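Local coordinates for protein subclass B1 metallo-beta-lactamase (Myroides odoratimimus, PDB 6T5L) that probably hydrolyses beta-lactam antibiotics, carbapenems among them, with zinc ions, as a subclass B1 metallo-beta-lactamase, at residues I147-E155 and N165-D173. Numbering follows the deposited sequence. Where two conformers were deposited one is given.
Sequences IGNKKVYAE and NVVGYFPED
The carbonyl oxygen of Val167 takes the N-H of Glu155 at 2.8 Å (Glu155 N to Val167 O) and is also met by the CA-H of Ala154, with Ala154 CA 3.1 Å away. Val167 N returns a bond to Glu155 O, and Tyr153 and Tyr169 form a second reciprocal pair, giving two hydrogen-bonded pairs of an antiparallel ladder within the hairpin of strands 150-155 and 167-170; between them lies the non-hydrogen-bonded pair Ala154–Gly168. Beyond Phe170 the strands part, and a water bridges the gap, donating to Lys151 O (2.8 Å) and accepting from Glu172 N. The same water oxygen sits over one face of the Phe170 ring, offset toward its rim. With CG anti to the backbone N (chi1 -170°), this ring turns back toward strand 150-155, meeting it obliquely, its CD1 3.1 Å from Lys151 O and its CE1 3.9 Å from Lys150 CB. On the other face of the sheet, Pro171 CD meets the edge of the Tyr153 ring, 3.7 Å from CE1 of Tyr153. Glu155 points to this face too and forms a salt bridge with Lys210 of helix 200-210. Strands 142-147 and 175-179 flank the hairpin, while Val152 and Phe170 pack on Val56 of strand 49-58, joining the two sheets of the alpha-beta/beta-alpha sandwich.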
loop_
_atom_site.group_PDB
_atom_site.type_symbol
_atom_site.label_atom_id
_atom_site.label_comp_id
_atom_site.label_asym_id
_atom_site.label_seq_id
_atom_site.Cartn_x
_atom_site.Cartn_y
_atom_site.Cartn_z
ATOM N N ILE A 147 -5.476 -1.896 -15.772
ATOM C CA ILE A 147 -4.037 -2.057 -15.949
ATOM C C ILE A 147 -3.821 -3.038 -17.100
ATOM O O ILE A 147 -3.841 -4.255 -16.919
ATOM C CB ILE A 147 -3.347 -2.525 -14.671
ATOM C CG1 ILE A 147 -1.850 -2.666 -14.930
ATOM C CG2 ILE A 147 -3.999 -3.807 -14.171
ATOM C CD1 ILE A 147 -1.059 -2.900 -13.628
ATOM N N GLY A 148 -3.541 -2.512 -18.269
ATOM C CA GLY A 148 -3.685 -3.258 -19.531
ATOM C C GLY A 148 -4.994 -4.043 -19.521
ATOM O O GLY A 148 -6.035 -3.477 -19.189
ATOM N N ASN A 149 -4.961 -5.362 -19.776
ATOM C CA ASN A 149 -6.199 -6.120 -19.936
ATOM C C ASN A 149 -6.696 -6.758 -18.629
ATOM O O ASN A 149 -7.542 -7.663 -18.671
ATOM C CB ASN A 149 -6.032 -7.172 -21.040
ATOM C CG ASN A 149 -4.984 -8.249 -20.718
ATOM O OD1 ASN A 149 -4.350 -8.275 -19.647
ATOM N ND2 ASN A 149 -4.908 -9.216 -21.597
ATOM N N LYS A 150 -6.212 -6.274 -17.475
ATOM C CA LYS A 150 -6.625 -6.726 -16.159
ATOM C C LYS A 150 -7.028 -5.493 -15.340
ATOM O O LYS A 150 -6.902 -4.341 -15.782
ATOM C CB LYS A 150 -5.504 -7.524 -15.467
ATOM C CG LYS A 150 -5.028 -8.805 -16.235
ATOM C CD LYS A 150 -6.056 -9.917 -16.223
ATOM C CE LYS A 150 -5.862 -10.946 -17.384
ATOM N NZ LYS A 150 -6.779 -10.655 -18.533
ATOM N N LYS A 151 -7.538 -5.726 -14.150
ATOM C CA LYS A 151 -8.099 -4.645 -13.372
ATOM C C LYS A 151 -7.520 -4.716 -11.974
ATOM O O LYS A 151 -7.123 -5.789 -11.514
ATOM C CB LYS A 151 -9.609 -4.730 -13.348
ATOM C CG LYS A 151 -10.252 -4.017 -14.501
ATOM C CD LYS A 151 -11.734 -4.372 -14.577
ATOM C CE LYS A 151 -12.351 -3.793 -15.819
ATOM N NZ LYS A 151 -13.806 -4.042 -15.813
ATOM N N VAL A 152 -7.386 -3.545 -11.362
ATOM C CA VAL A 152 -6.882 -3.371 -10.015
ATOM C C VAL A 152 -7.831 -2.427 -9.282
ATOM O O VAL A 152 -8.420 -1.508 -9.875
ATOM C CB VAL A 152 -5.423 -2.837 -10.024
ATOM C CG1 VAL A 152 -5.330 -1.350 -10.316
ATOM C CG2 VAL A 152 -4.770 -3.149 -8.693
ATOM N N TYR A 153 -7.985 -2.667 -7.986
ATOM C CA TYR A 153 -9.037 -2.084 -7.157
ATOM C C TYR A 153 -8.433 -1.507 -5.881
ATOM O O TYR A 153 -7.430 -2.010 -5.349
ATOM C CB TYR A 153 -10.111 -3.152 -6.794
ATOM C CG TYR A 153 -10.761 -3.849 -7.983
ATOM C CD1 TYR A 153 -10.153 -4.945 -8.609
ATOM C CD2 TYR A 153 -11.983 -3.420 -8.469
ATOM C CE1 TYR A 153 -10.730 -5.548 -9.688
ATOM C CE2 TYR A 153 -12.564 -4.015 -9.543
ATOM C CZ TYR A 153 -11.941 -5.089 -10.157
ATOM O OH TYR A 153 -12.499 -5.721 -11.245
ATOM N N ALA A 154 -9.059 -0.472 -5.366
ATOM C CA ALA A 154 -8.810 -0.003 -4.003
ATOM C C ALA A 154 -10.190 0.097 -3.409
ATOM O O ALA A 154 -11.113 0.481 -4.125
ATOM C CB ALA A 154 -8.106 1.375 -3.928
ATOM N N GLU A 155 -10.346 -0.225 -2.131
ATOM C CA GLU A 155 -11.668 -0.193 -1.516
ATOM C C GLU A 155 -11.557 0.192 -0.048
ATOM O O GLU A 155 -10.680 -0.278 0.671
ATOM C CB GLU A 155 -12.402 -1.546 -1.645
ATOM C CG GLU A 155 -13.849 -1.450 -1.121
ATOM C CD GLU A 155 -14.776 -2.563 -1.631
ATOM O OE1 GLU A 155 -15.858 -2.738 -1.062
ATOM O OE2 GLU A 155 -14.430 -3.271 -2.621
ATOM N N ASN A 165 -8.158 4.459 5.942
ATOM C CA ASN A 165 -7.333 3.417 5.357
ATOM C C ASN A 165 -8.151 2.637 4.312
ATOM O O ASN A 165 -9.314 2.255 4.557
ATOM C CB ASN A 165 -6.749 2.495 6.440
ATOM C CG ASN A 165 -7.718 2.070 7.540
ATOM O OD1 ASN A 165 -7.241 1.738 8.638
ATOM N ND2 ASN A 165 -9.001 2.080 7.293
ATOM N N VAL A 166 -7.558 2.436 3.102
ATOM C CA VAL A 166 -8.132 1.607 2.037
ATOM C C VAL A 166 -7.253 0.357 1.786
ATOM O O VAL A 166 -6.070 0.323 2.210
ATOM C CB VAL A 166 -8.328 2.391 0.719
ATOM C CG1 VAL A 166 -9.302 3.536 0.872
ATOM C CG2 VAL A 166 -7.021 2.975 0.087
ATOM N N VAL A 167 -7.842 -0.638 1.023
ATOM C CA VAL A 167 -7.217 -1.932 0.733
ATOM C C VAL A 167 -7.085 -2.087 -0.785
ATOM O O VAL A 167 -7.986 -1.704 -1.541
ATOM C CB VAL A 167 -8.041 -3.061 1.391
ATOM C CG1 VAL A 167 -7.387 -4.457 1.235
ATOM C CG2 VAL A 167 -8.164 -2.743 2.862
ATOM N N GLY A 168 -5.939 -2.559 -1.225
ATOM C CA GLY A 168 -5.723 -2.800 -2.638
ATOM C C GLY A 168 -5.982 -4.275 -2.917
ATOM O O GLY A 168 -5.793 -5.144 -2.052
ATOM N N TYR A 169 -6.493 -4.537 -4.119
ATOM C CA TYR A 169 -6.884 -5.852 -4.557
ATOM C C TYR A 169 -6.594 -6.054 -6.033
ATOM O O TYR A 169 -7.040 -5.261 -6.880
ATOM C CB TYR A 169 -8.376 -6.053 -4.312
ATOM C CG TYR A 169 -8.887 -7.426 -4.620
ATOM C CD1 TYR A 169 -8.239 -8.540 -4.148
ATOM C CD2 TYR A 169 -10.033 -7.600 -5.367
ATOM C CE1 TYR A 169 -8.745 -9.844 -4.400
ATOM C CE2 TYR A 169 -10.549 -8.865 -5.615
ATOM C CZ TYR A 169 -9.888 -9.985 -5.145
ATOM O OH TYR A 169 -10.366 -11.244 -5.390
ATOM N N PHE A 170 -5.899 -7.155 -6.323
ATOM C CA PHE A 170 -5.734 -7.646 -7.690
ATOM C C PHE A 170 -6.255 -9.079 -7.797
ATOM O O PHE A 170 -5.525 -10.026 -7.429
ATOM C CB PHE A 170 -4.253 -7.565 -8.043
ATOM C CG PHE A 170 -3.933 -7.821 -9.509
ATOM C CD1 PHE A 170 -4.392 -6.975 -10.512
ATOM C CD2 PHE A 170 -3.169 -8.933 -9.868
ATOM C CE1 PHE A 170 -4.073 -7.239 -11.855
ATOM C CE2 PHE A 170 -2.831 -9.197 -11.219
ATOM C CZ PHE A 170 -3.282 -8.354 -12.205
ATOM N N PRO A 171 -7.488 -9.298 -8.311
ATOM C CA PRO A 171 -8.057 -10.657 -8.285
ATOM C C PRO A 171 -7.334 -11.690 -9.126
ATOM O O PRO A 171 -7.431 -12.875 -8.798
ATOM C CB PRO A 171 -9.510 -10.465 -8.793
ATOM C CG PRO A 171 -9.540 -9.084 -9.473
ATOM C CD PRO A 171 -8.486 -8.294 -8.739
ATOM N N GLU A 172 -6.660 -11.309 -10.206
ATOM C CA GLU A 172 -5.999 -12.291 -11.069
ATOM C C GLU A 172 -4.956 -13.099 -10.294
ATOM O O GLU A 172 -4.804 -14.304 -10.508
ATOM C CB GLU A 172 -5.372 -11.583 -12.274
ATOM C CG GLU A 172 -4.819 -12.508 -13.332
ATOM C CD GLU A 172 -5.891 -13.383 -13.917
ATOM O OE1 GLU A 172 -6.918 -12.850 -14.399
ATOM O OE2 GLU A 172 -5.708 -14.610 -13.846
ATOM N N ASP A 173 -4.256 -12.477 -9.359
ATOM C CA ASP A 173 -3.297 -13.216 -8.543
ATOM C C ASP A 173 -3.794 -13.376 -7.112
ATOM O O ASP A 173 -2.977 -13.519 -6.205
ATOM C CB ASP A 173 -1.930 -12.516 -8.529
ATOM C CG ASP A 173 -1.102 -12.794 -9.766
ATOM O OD1 ASP A 173 -1.597 -13.517 -10.642
ATOM O OD2 ASP A 173 0.078 -12.333 -9.819
HETATM O O HOH W 1 -7.222 -8.586 -11.770
#